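PDB 3HL1: ferritin like protein from Caulobacter vibrioides, which is of uncharacterised function but belongs to the ferritin-like family of helical proteins and is probably a metal-binding protein. Local coordinates for residues L21-W24 / T25-Y28; E54-H57 / A58-S62. One frame throughout, in Å; residues are numbered along the deposited sequence.

Contact 1. Residues L21-W24 / T25-Y28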
# COMPACT_ATOMS: atom_id res chain seq x y z
N LEU A 21 -1.58 1.72 -5.49
CA LEU A 21 -1.04 2.60 -4.46
C LEU A 21 -0.77 1.80 -3.21
O LEU A 21 0.32 1.89 -2.63
CB LEU A 21 -1.99 3.77 -4.17
CG LEU A 21 -1.57 4.76 -3.03
CD1 LEU A 21 -0.16 5.32 -3.15
CD2 LEU A 21 -2.52 5.91 -3.01
N GLU A 22 -1.71 0.94 -2.81
CA GLU A 22 -1.49 0.11 -1.59
C GLU A 22 -0.24 -0.76 -1.78
O GLU A 22 0.60 -0.89 -0.90
CB GLU A 22 -2.71 -0.79 -1.24
CG GLU A 22 -4.00 -0.01 -0.95
CD GLU A 22 -4.02 0.79 0.37
OE1 GLU A 22 -3.23 0.46 1.27
OE2 GLU A 22 -4.92 1.68 0.49
N LEU A 23 -0.13 -1.39 -2.94
CA LEU A 23 1.02 -2.24 -3.24
C LEU A 23 2.33 -1.44 -3.22
O LEU A 23 3.37 -1.91 -2.70
CB LEU A 23 0.85 -2.88 -4.64
CG LEU A 23 1.98 -3.88 -4.99
CD1 LEU A 23 2.07 -4.99 -3.94
CD2 LEU A 23 1.84 -4.49 -6.36
N TRP A 24 2.31 -0.26 -3.84
CA TRP A 24 3.49 0.61 -3.84
C TRP A 24 4.06 0.84 -2.43
O TRP A 24 5.26 0.83 -2.26
CB TRP A 24 3.19 1.93 -4.55
CG TRP A 24 4.33 2.83 -4.69
CD1 TRP A 24 5.10 3.00 -5.79
CD2 TRP A 24 4.77 3.79 -3.74
NE1 TRP A 24 6.07 3.92 -5.55
CE2 TRP A 24 5.88 4.45 -4.31
CE3 TRP A 24 4.38 4.12 -2.43
CZ2 TRP A 24 6.59 5.43 -3.64
CZ3 TRP A 24 5.09 5.12 -1.76
CH2 TRP A 24 6.18 5.75 -2.36
N THR A 25 3.22 0.98 -1.41
CA THR A 25 3.67 1.21 -0.06
C THR A 25 4.35 -0.00 0.54
O THR A 25 5.14 0.15 1.44
CB THR A 25 2.55 1.62 0.91
OG1 THR A 25 1.71 0.49 1.12
CG2 THR A 25 1.72 2.83 0.39
N ILE A 26 4.03 -1.22 0.09
CA ILE A 26 4.51 -2.42 0.75
C ILE A 26 6.04 -2.60 0.63
O ILE A 26 6.72 -2.69 1.67
CB ILE A 26 3.67 -3.68 0.32
CG1 ILE A 26 2.23 -3.48 0.88
CG2 ILE A 26 4.32 -4.98 0.83
CD1 ILE A 26 1.19 -4.37 0.32
N PRO A 27 6.60 -2.66 -0.61
CA PRO A 27 8.06 -2.65 -0.70
C PRO A 27 8.74 -1.44 -0.07
O PRO A 27 9.81 -1.60 0.50
CB PRO A 27 8.34 -2.79 -2.21
CG PRO A 27 7.12 -3.43 -2.76
CD PRO A 27 6.00 -2.80 -1.96
N TYR A 28 8.10 -0.25 -0.13
CA TYR A 28 8.63 0.93 0.51
C TYR A 28 8.81 0.72 2.03
O TYR A 28 9.89 0.95 2.52
CB TYR A 28 7.76 2.19 0.23
CG TYR A 28 8.51 3.49 0.41
CD1 TYR A 28 8.60 4.08 1.68
CD2 TYR A 28 9.18 4.11 -0.67
CE1 TYR A 28 9.32 5.27 1.87
CE2 TYR A 28 9.91 5.30 -0.49
CZ TYR A 28 9.95 5.86 0.78
OH TYR A 28 10.67 6.96 0.97
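Thr25 meets the turn before it through both its amide and its hydroxyl. Thr25 N bonds to Leu21 O at 3.3 Å, a long and rather bent (148°) i to i-4 bond of helix 8-35. A second, weak bond runs from the same N to Glu22 O. A chi1 of 70° tucks Thr25 OG1 between backbone N and carbonyl carbon, 2.7 Å from Glu22 O. Glu54 OE1 is a second hydrogen-bond partner of this hydroxyl. Pro27 has no N-H to give to the preceding turn, and the helix kinks there.

The aromatic contact joins Trp24 and Tyr28, one turn apart. Both have CG anti to the backbone N, and the side chains run alongside each other. The six-membered ring of Trp24 and the Tyr28 ring are near parallel (18°) but barely overlap, their centroids 5.2 Å apart. The closest ring atoms are Trp24 CH2 and Tyr28 CD2, 3.8 Å apart. Trp24 NE1 bonds to Glu78 O, and Tyr28 OH to Ser104 O.

The apolar contact is looser, with Leu23 CD1 and Ile26 CD1 4.4 Å apart.

Trp24, Thr25 and Tyr28 touch helix 112-121, Ile26 touches helix 42-67, and Leu23 and Pro27 touch helix 261-283.

Contact 2. Residues E54-H57 / A58-S62; sequences EMLH and AQLVS
Ala58, Gln59, Leu60 and Val61 give their amides to the carbonyls of Glu54, Met55, Leu56 and His57, four successive i to i-4 bonds of regular alpha helix. The N-H...O angles run from 155° at Leu60 N to Leu56 O up to 169° at Gln59 N to Met55 O. The segment is part of helix 42-67 and carries a Glu-x-x-His pair, Glu54 and His57. This spacing is familiar from the metal sites of ferritin-like four-helix bundles, and its presence here is consistent with such a site.

Leu56 and Leu60 form the apolar contact along one side of the helix. Leu56 has CG anti to its N (chi1 171°), which carries its branch toward the next turn. There Leu56 CD1 lies 4.0 Å from Leu60 CG. The same methyl is 4.0 Å from Gln59 NE2, so it touches the amide end of an extended side chain. The other end of that amide, Gln59 OE1, takes a bond from Glu171 N. Leu56 and Leu60 both touch helix 188-207.

His57 is held at both ring nitrogens. ND1 bonds to Glu22 OE1, and NE2 to Gln205 OE1, which should fix the rotation of the ring. The carbonyl of His57 also meets a methyl: Val61 CG2 is 3.5 Å from His57 O, the oxygen that accepts the Val61 amide at 2.9 Å.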
# COMPACT_ATOMS: atom_id res chain seq x y z
N GLU A 54 -1.16 -2.83 5.38
CA GLU A 54 -1.19 -2.51 3.94
C GLU A 54 -1.57 -3.71 3.12
O GLU A 54 -2.31 -3.58 2.16
CB GLU A 54 0.16 -1.94 3.45
CG GLU A 54 0.50 -0.60 4.01
CD GLU A 54 -0.52 0.47 3.59
OE1 GLU A 54 -0.56 0.86 2.41
OE2 GLU A 54 -1.29 0.92 4.42
N MSE A 55 -1.04 -4.88 3.47
CA MSE A 55 -1.34 -6.14 2.77
C MSE A 55 -2.82 -6.46 2.87
O MSE A 55 -3.46 -6.80 1.87
CB MSE A 55 -0.51 -7.28 3.37
CG MSE A 55 0.97 -7.14 3.04
SE MSE A 55 2.05 -8.32 4.17
CE MSE A 55 3.72 -7.74 3.65
N LEU A 56 -3.37 -6.32 4.06
CA LEU A 56 -4.80 -6.42 4.27
C LEU A 56 -5.57 -5.43 3.38
O LEU A 56 -6.56 -5.83 2.77
CB LEU A 56 -5.18 -6.21 5.76
CG LEU A 56 -6.68 -6.09 6.01
CD1 LEU A 56 -7.31 -7.46 5.75
CD2 LEU A 56 -7.06 -5.53 7.39
N HIS A 57 -5.10 -4.18 3.27
CA HIS A 57 -5.77 -3.20 2.43
C HIS A 57 -5.83 -3.69 1.01
O HIS A 57 -6.88 -3.55 0.36
CB HIS A 57 -5.15 -1.80 2.47
CG HIS A 57 -5.16 -1.17 3.82
ND1 HIS A 57 -4.48 -0.00 4.10
CD2 HIS A 57 -5.70 -1.58 4.99
CE1 HIS A 57 -4.62 0.28 5.38
NE2 HIS A 57 -5.35 -0.66 5.94
N ALA A 58 -4.72 -4.23 0.51
CA ALA A 58 -4.67 -4.78 -0.85
C ALA A 58 -5.75 -5.84 -1.06
O ALA A 58 -6.49 -5.80 -2.05
CB ALA A 58 -3.25 -5.32 -1.21
N GLN A 59 -5.83 -6.79 -0.13
CA GLN A 59 -6.86 -7.82 -0.15
C GLN A 59 -8.29 -7.25 -0.17
O GLN A 59 -9.15 -7.74 -0.91
CB GLN A 59 -6.69 -8.76 1.06
CG GLN A 59 -7.90 -9.69 1.26
CD GLN A 59 -7.69 -10.66 2.38
OE1 GLN A 59 -6.83 -11.54 2.29
NE2 GLN A 59 -8.49 -10.52 3.45
N LEU A 60 -8.54 -6.23 0.64
CA LEU A 60 -9.87 -5.62 0.76
C LEU A 60 -10.25 -4.93 -0.50
O LEU A 60 -11.43 -5.01 -0.93
CB LEU A 60 -9.92 -4.65 1.96
CG LEU A 60 -9.70 -5.31 3.36
CD1 LEU A 60 -9.93 -4.27 4.46
CD2 LEU A 60 -10.60 -6.49 3.54
N VAL A 61 -9.30 -4.22 -1.10
CA VAL A 61 -9.55 -3.60 -2.38
C VAL A 61 -9.87 -4.66 -3.43
O VAL A 61 -10.82 -4.51 -4.15
CB VAL A 61 -8.41 -2.65 -2.86
CG1 VAL A 61 -8.69 -2.20 -4.30
CG2 VAL A 61 -8.30 -1.41 -1.95
N SER A 62 -9.10 -5.75 -3.49
CA SER A 62 -9.41 -6.84 -4.41
C SER A 62 -10.85 -7.35 -4.19
O SER A 62 -11.61 -7.62 -5.13
CB SER A 62 -8.43 -8.00 -4.24
OG SER A 62 -8.76 -9.06 -5.15

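Overall arrangement
Contacts 1 and 2 lie on helices 8-35 and 42-67, successive in the chain. Their centres are about 11 Å apart, yet their side chains touch. Thr25 OG1 is 2.6 Å from Glu54 OE1, a probable hydrogen bond. Glu22 OE1 lies 2.9 Å from Glu54 OE1, two carboxylates brought close together, and 3.1 Å from His57 ND1. Ile26 CG1 packs on Glu54 CB at 3.6 Å. An unidentified molecule, probably from the crystallisation liquor, bonds to Glu22 OE2 and Glu54 OE2, and weakly to His57 ND1. Tyr148 OH also bonds to Glu22 OE2. The cluster resembles a ferritin-like metal pocket, though that role is inferred.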